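Local coordinates for intimin adherence protein (Escherichia coli O157:H7, PDB 3NCX) that probably mediates intimate attachment of the bacterium to host cells by binding the translocated intimin receptor Tir, at residues W32-Q37 with S95-V100; I146-K151 with Y184-E189. The protein carries 1 engineered substitution. All coordinates share one frame; numbering follows the deposited sequence.

How the contacts relate
Both contacts are buried, but contact 1 sits about 4 Å from the centre of the chain and contact 2 about 14 Å from it, their own centres lying about 12 Å apart. They share one sheet: strand 97-103 pairs in parallel with 32-33 in contact 1 and antiparallel with 184-188, the strand that contact 2 uses. Contact 1 is a regular backbone ladder at the junction of the Ig-like and lectin-like domains. Contact 2, within the lectin-like domain, has one direct backbone bond, a bridging water and apolar side-chain packing. Between the two, Met97 N probably bonds Glu189 OXT and Lys99 N probably bonds Cys187 O.

Contact 1 of 2, residues W32-Q37 with S95-V100; sequences WLQYGQ and SYMIKV
Met97 extends its CG anti to the backbone N (chi1 -178°), laying it beside Trp32, whose own CG turns next to its backbone N (chi1 -68°) and carries the indole off from residues 95-100. The Trp32 methylene makes the closest side-chain approach between the two, CB to Met97 CG at 3.6 Å, and Met97 SD lies farther out at the edge of the indole, near its plane. These two residues start a short parallel beta ladder, in which strand 32-33, from the Ig-like side of the junction, adds to the edge of the sheet formed by the first and last strands of the C-type lectin-like domain. Three backbone bonds hold it. Trp32 N donates to Tyr96 O at 3.1 Å, and Trp32 O accepts from Ile98 N at 3.0 Å. Then Gln34 N donates to Ile98 O, also at 3.0 Å, just where the chain leaves the ladder through a type II turn closed by Gly36 N on Leu33 O.

On the other face of the ladder Leu33 CD1 meets Ile98 CG2 at 3.8 Å, and Ile127 of helix 121-131 touches both side chains. Past the ladder Gln34 points toward residues 95-100, runs extended beyond its CG and spans two neighbours: its CB lies 3.9 Å from Met97 SD, and the flat end reaches the aliphatic part of Lys99. The ammonium of Lys99 is engaged further along, in a salt bridge with Glu189 OE1, and nearer its base Lys99 CG rests 3.8 Å from Gln34 CD.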
loop_
_atom_site.group_PDB
_atom_site.type_symbol
_atom_site.label_atom_id
_atom_site.label_comp_id
_atom_site.label_asym_id
_atom_site.label_seq_id
_atom_site.Cartn_x
_atom_site.Cartn_y
_atom_site.Cartn_z
ATOM N N TRP A 32 -5.663 -0.605 -0.853
ATOM C CA TRP A 32 -4.214 -0.723 -0.814
ATOM C C TRP A 32 -3.473 0.383 -1.553
ATOM O O TRP A 32 -3.939 0.899 -2.568
ATOM C CB TRP A 32 -3.773 -2.077 -1.377
ATOM C CG TRP A 32 -4.148 -3.251 -0.529
ATOM C CD1 TRP A 32 -4.863 -3.233 0.635
ATOM C CD2 TRP A 32 -3.822 -4.621 -0.779
ATOM N NE1 TRP A 32 -5.003 -4.511 1.124
ATOM C CE2 TRP A 32 -4.373 -5.381 0.271
ATOM C CE3 TRP A 32 -3.117 -5.281 -1.791
ATOM C CZ2 TRP A 32 -4.242 -6.765 0.338
ATOM C CZ3 TRP A 32 -2.990 -6.653 -1.725
ATOM C CH2 TRP A 32 -3.549 -7.382 -0.668
ATOM N N LEU A 33 -2.314 0.743 -1.015
ATOM C CA LEU A 33 -1.314 1.493 -1.754
ATOM C C LEU A 33 -0.239 0.502 -2.164
ATOM O O LEU A 33 0.363 -0.146 -1.307
ATOM C CB LEU A 33 -0.692 2.575 -0.876
ATOM C CG LEU A 33 0.630 3.126 -1.414
ATOM C CD1 LEU A 33 0.417 3.806 -2.758
ATOM C CD2 LEU A 33 1.271 4.076 -0.417
ATOM N N GLN A 34 -0.000 0.365 -3.464
ATOM C CA GLN A 34 1.025 -0.565 -3.919
ATOM C C GLN A 34 2.359 -0.214 -3.273
ATOM O O GLN A 34 2.782 0.942 -3.295
ATOM C CB GLN A 34 1.158 -0.557 -5.441
ATOM C CG GLN A 34 2.108 -1.625 -5.965
ATOM C CD GLN A 34 2.248 -1.602 -7.474
ATOM O OE1 GLN A 34 2.353 -2.648 -8.116
ATOM N NE2 GLN A 34 2.257 -0.404 -8.049
ATOM N N TYR A 35 3.003 -1.220 -2.688
ATOM C CA TYR A 35 4.298 -1.050 -2.036
ATOM C C TYR A 35 4.151 -0.415 -0.659
ATOM O O TYR A 35 5.133 0.016 -0.056
ATOM C CB TYR A 35 5.248 -0.241 -2.919
ATOM C CG TYR A 35 5.447 -0.853 -4.285
ATOM C CD1 TYR A 35 5.351 -0.083 -5.437
ATOM C CD2 TYR A 35 5.730 -2.207 -4.424
ATOM C CE1 TYR A 35 5.530 -0.643 -6.688
ATOM C CE2 TYR A 35 5.911 -2.775 -5.670
ATOM C CZ TYR A 35 5.810 -1.988 -6.798
ATOM O OH TYR A 35 5.990 -2.548 -8.041
ATOM N N GLY A 36 2.916 -0.359 -0.170
ATOM C CA GLY A 36 2.666 0.029 1.204
ATOM C C GLY A 36 3.228 -1.045 2.113
ATOM O O GLY A 36 3.367 -2.197 1.699
ATOM N N GLN A 37 3.555 -0.681 3.349
ATOM C CA GLN A 37 4.239 -1.609 4.243
ATOM C C GLN A 37 3.640 -1.662 5.645
ATOM O O GLN A 37 3.074 -0.680 6.130
ATOM C CB GLN A 37 5.726 -1.262 4.313
ATOM C CG GLN A 37 6.420 -1.311 2.961
ATOM C CD GLN A 37 7.864 -0.868 3.028
ATOM O OE1 GLN A 37 8.194 0.115 3.691
ATOM N NE2 GLN A 37 8.736 -1.595 2.343
ATOM N N SER A 95 -10.359 -4.141 -2.214
ATOM C CA SER A 95 -11.391 -3.707 -3.143
ATOM C C SER A 95 -10.714 -3.070 -4.348
ATOM O O SER A 95 -11.121 -3.281 -5.489
ATOM C CB SER A 95 -12.342 -2.711 -2.476
ATOM O OG SER A 95 -11.641 -1.584 -1.985
ATOM N N TYR A 96 -9.670 -2.290 -4.083
ATOM C CA TYR A 96 -8.834 -1.737 -5.144
ATOM C C TYR A 96 -7.436 -1.409 -4.632
ATOM O O TYR A 96 -7.229 -1.219 -3.433
ATOM C CB TYR A 96 -9.478 -0.496 -5.773
ATOM C CG TYR A 96 -9.514 0.728 -4.882
ATOM C CD1 TYR A 96 -8.377 1.503 -4.681
ATOM C CD2 TYR A 96 -10.694 1.125 -4.263
ATOM C CE1 TYR A 96 -8.411 2.630 -3.874
ATOM C CE2 TYR A 96 -10.737 2.250 -3.458
ATOM C CZ TYR A 96 -9.593 2.998 -3.267
ATOM O OH TYR A 96 -9.635 4.116 -2.465
ATOM N N MET A 97 -6.477 -1.349 -5.550
ATOM C CA MET A 97 -5.111 -0.987 -5.205
ATOM C C MET A 97 -4.603 0.105 -6.136
ATOM O O MET A 97 -4.872 0.083 -7.337
ATOM C CB MET A 97 -4.192 -2.206 -5.274
ATOM C CG MET A 97 -2.758 -1.912 -4.878
ATOM S SD MET A 97 -1.641 -3.261 -5.287
ATOM C CE MET A 97 -1.818 -3.315 -7.068
ATOM N N ILE A 98 -3.866 1.057 -5.576
ATOM C CA ILE A 98 -3.355 2.185 -6.347
ATOM C C ILE A 98 -1.925 1.949 -6.829
ATOM O O ILE A 98 -1.046 1.578 -6.048
ATOM C CB ILE A 98 -3.437 3.499 -5.537
ATOM C CG1 ILE A 98 -4.567 4.380 -6.070
ATOM C CG2 ILE A 98 -2.121 4.253 -5.578
ATOM C CD1 ILE A 98 -5.931 3.742 -5.974
ATOM N N LYS A 99 -1.706 2.152 -8.124
ATOM C CA LYS A 99 -0.380 2.020 -8.713
ATOM C C LYS A 99 0.123 3.377 -9.179
ATOM O O LYS A 99 -0.654 4.217 -9.629
ATOM C CB LYS A 99 -0.398 1.056 -9.901
ATOM C CG LYS A 99 -0.703 -0.389 -9.555
ATOM C CD LYS A 99 -0.550 -1.277 -10.782
ATOM C CE LYS A 99 -0.948 -2.714 -10.485
ATOM N NZ LYS A 99 -0.807 -3.592 -11.682
ATOM N N VAL A 100 1.428 3.587 -9.076
ATOM C CA VAL A 100 2.023 4.836 -9.523
ATOM C C VAL A 100 2.970 4.584 -10.690
ATOM O O VAL A 100 4.059 4.038 -10.510
ATOM C CB VAL A 100 2.788 5.539 -8.386
ATOM C CG1 VAL A 100 3.263 6.910 -8.838
ATOM C CG2 VAL A 100 1.910 5.660 -7.152
#

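Contact 2 of 2, residues I146-K151 with Y184-E189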
loop_
_atom_site.group_PDB
_atom_site.type_symbol
_atom_site.label_atom_id
_atom_site.label_comp_id
_atom_site.label_asym_id
_atom_site.label_seq_id
_atom_site.Cartn_x
_atom_site.Cartn_y
_atom_site.Cartn_z
ATOM N N ILE A 146 3.962 13.669 -4.872
ATOM C CA ILE A 146 3.379 12.771 -5.859
ATOM C C ILE A 146 1.998 13.267 -6.272
ATOM O O ILE A 146 0.980 12.832 -5.730
ATOM C CB ILE A 146 3.264 11.325 -5.334
ATOM C CG1 ILE A 146 4.623 10.814 -4.854
ATOM C CG2 ILE A 146 2.714 10.409 -6.417
ATOM C CD1 ILE A 146 4.590 9.386 -4.362
ATOM N N THR A 147 1.972 14.189 -7.230
ATOM C CA THR A 147 0.717 14.711 -7.755
ATOM C C THR A 147 0.086 13.680 -8.684
ATOM O O THR A 147 0.745 13.157 -9.584
ATOM C CB THR A 147 0.927 16.038 -8.519
ATOM O OG1 THR A 147 1.480 17.022 -7.634
ATOM C CG2 THR A 147 -0.390 16.550 -9.069
ATOM N N ALA A 148 -1.191 13.387 -8.460
ATOM C CA ALA A 148 -1.885 12.367 -9.238
ATOM C C ALA A 148 -3.096 12.928 -9.980
ATOM O O ALA A 148 -3.838 13.751 -9.444
ATOM C CB ALA A 148 -2.304 11.214 -8.336
ATOM N N TRP A 149 -3.293 12.478 -11.216
ATOM C CA TRP A 149 -4.458 12.882 -11.995
ATOM C C TRP A 149 -5.739 12.317 -11.395
ATOM O O TRP A 149 -5.762 11.187 -10.912
ATOM C CB TRP A 149 -4.342 12.406 -13.448
ATOM C CG TRP A 149 -3.374 13.180 -14.293
ATOM C CD1 TRP A 149 -2.200 12.724 -14.823
ATOM C CD2 TRP A 149 -3.502 14.543 -14.717
ATOM N NE1 TRP A 149 -1.590 13.718 -15.547
ATOM C CE2 TRP A 149 -2.367 14.846 -15.498
ATOM C CE3 TRP A 149 -4.464 15.537 -14.510
ATOM C CZ2 TRP A 149 -2.167 16.102 -16.070
ATOM C CZ3 TRP A 149 -4.264 16.782 -15.080
ATOM C CH2 TRP A 149 -3.125 17.054 -15.851
ATOM N N ILE A 150 -6.803 13.111 -11.420
ATOM C CA ILE A 150 -8.138 12.614 -11.116
ATOM C C ILE A 150 -8.904 12.556 -12.432
ATOM O O ILE A 150 -8.700 13.403 -13.301
ATOM C CB ILE A 150 -8.890 13.523 -10.112
ATOM C CG1 ILE A 150 -8.430 13.254 -8.678
ATOM C CG2 ILE A 150 -10.390 13.287 -10.193
ATOM C CD1 ILE A 150 -7.018 13.683 -8.386
ATOM N N LYS A 151 -9.763 11.555 -12.593
ATOM C CA LYS A 151 -10.563 11.447 -13.808
ATOM C C LYS A 151 -11.399 12.708 -14.004
ATOM O O LYS A 151 -12.231 13.050 -13.162
ATOM C CB LYS A 151 -11.460 10.212 -13.770
ATOM C CG LYS A 151 -12.299 10.030 -15.026
ATOM C CD LYS A 151 -13.027 8.697 -15.025
ATOM C CE LYS A 151 -13.900 8.551 -16.259
ATOM N NZ LYS A 151 -13.114 8.699 -17.515
ATOM N N TYR A 184 1.912 12.520 -12.012
ATOM C CA TYR A 184 2.018 11.071 -12.152
ATOM C C TYR A 184 0.723 10.429 -12.634
ATOM O O TYR A 184 -0.370 10.858 -12.265
ATOM C CB TYR A 184 2.445 10.431 -10.828
ATOM C CG TYR A 184 3.899 10.649 -10.489
ATOM C CD1 TYR A 184 4.312 11.795 -9.826
ATOM C CD2 TYR A 184 4.861 9.710 -10.835
ATOM C CE1 TYR A 184 5.640 12.002 -9.516
ATOM C CE2 TYR A 184 6.191 9.907 -10.529
ATOM C CZ TYR A 184 6.577 11.056 -9.868
ATOM O OH TYR A 184 7.903 11.259 -9.559
ATOM N N ALA A 185 0.857 9.399 -13.462
ATOM C CA ALA A 185 -0.290 8.614 -13.895
ATOM C C ALA A 185 -0.559 7.508 -12.883
ATOM O O ALA A 185 0.126 6.485 -12.873
ATOM C CB ALA A 185 -0.043 8.023 -15.273
ATOM N N VAL A 186 -1.550 7.723 -12.023
ATOM C CA VAL A 186 -1.889 6.746 -10.996
ATOM C C VAL A 186 -3.055 5.866 -11.432
ATOM O O VAL A 186 -4.180 6.339 -11.603
ATOM C CB VAL A 186 -2.218 7.419 -9.647
ATOM C CG1 VAL A 186 -2.686 6.384 -8.639
ATOM C CG2 VAL A 186 -1.003 8.163 -9.117
ATOM N N CYS A 187 -2.774 4.581 -11.616
ATOM C CA CYS A 187 -3.789 3.630 -12.038
ATOM C C CYS A 187 -4.496 3.031 -10.832
ATOM O O CYS A 187 -3.856 2.560 -9.892
ATOM C CB CYS A 187 -3.164 2.518 -12.884
ATOM S SG CYS A 187 -2.275 3.100 -14.350
ATOM N N VAL A 188 -5.822 3.062 -10.861
ATOM C CA VAL A 188 -6.615 2.446 -9.812
ATOM C C VAL A 188 -7.119 1.098 -10.298
ATOM O O VAL A 188 -8.012 1.028 -11.143
ATOM C CB VAL A 188 -7.807 3.327 -9.415
ATOM C CG1 VAL A 188 -8.638 2.639 -8.344
ATOM C CG2 VAL A 188 -7.318 4.679 -8.931
ATOM N N GLU A 189 -6.536 0.029 -9.768
ATOM C CA GLU A 189 -6.876 -1.318 -10.206
ATOM C C GLU A 189 -7.374 -2.184 -9.052
ATOM O O GLU A 189 -8.521 -2.631 -9.052
ATOM C CB GLU A 189 -5.670 -1.972 -10.882
ATOM C CG GLU A 189 -5.098 -1.154 -12.031
ATOM C CD GLU A 189 -3.962 -1.859 -12.749
ATOM O OE1 GLU A 189 -3.646 -3.011 -12.383
ATOM O OE2 GLU A 189 -3.387 -1.259 -13.681
ATOM O OXT GLU A 189 -6.649 -2.451 -8.094
HETATM O O HOH W 1 -3.755 9.734 -12.102
#
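Ile146 meets Tyr184 at the first step of the segment, its CG2 approaching Tyr184 CD1 to 4.0 Å, with the two side chains passing at a slant. Here the Tyr184 CG stands beside its own backbone N (chi1 -74°), which sends the ring toward the Ile146 end, and Val100 of strand 97-103 also touches this tyrosine. Thr147 contributes its carbonyl: Tyr184 N donates to Thr147 O at 2.8 Å, and the same oxygen lies in plane at the edge of the Tyr184 ring. The Thr147 side chain instead touches Thr164 and Asn166 of strand 161-166.

At Ala148 comes the single bridge between the strands, opposite Tyr184. It links the two sheets of the C-type lectin-like fold: 147-149 is an outer strand of the sheet with 161-166 and 172-177, whereas 184-188 pairs with 97-103, and the two strands run 60° apart. Across this join Ala148 CB packs on Val186 CG2 at 3.4 Å, and Leu124 of helix 121-131 contacts both residues.

By Trp149 the backbones have spread, and a water bridges them. It donates to Trp149 O at 2.7 Å and accepts from Val186 N at 3.0 Å, supplying the second backbone link between the strands. Trp149 CD1 comes to 3.7 Å from Tyr184 O; the indole NE1 bonds Ala104 O, and Tyr106 packs edge-to-face with the ring.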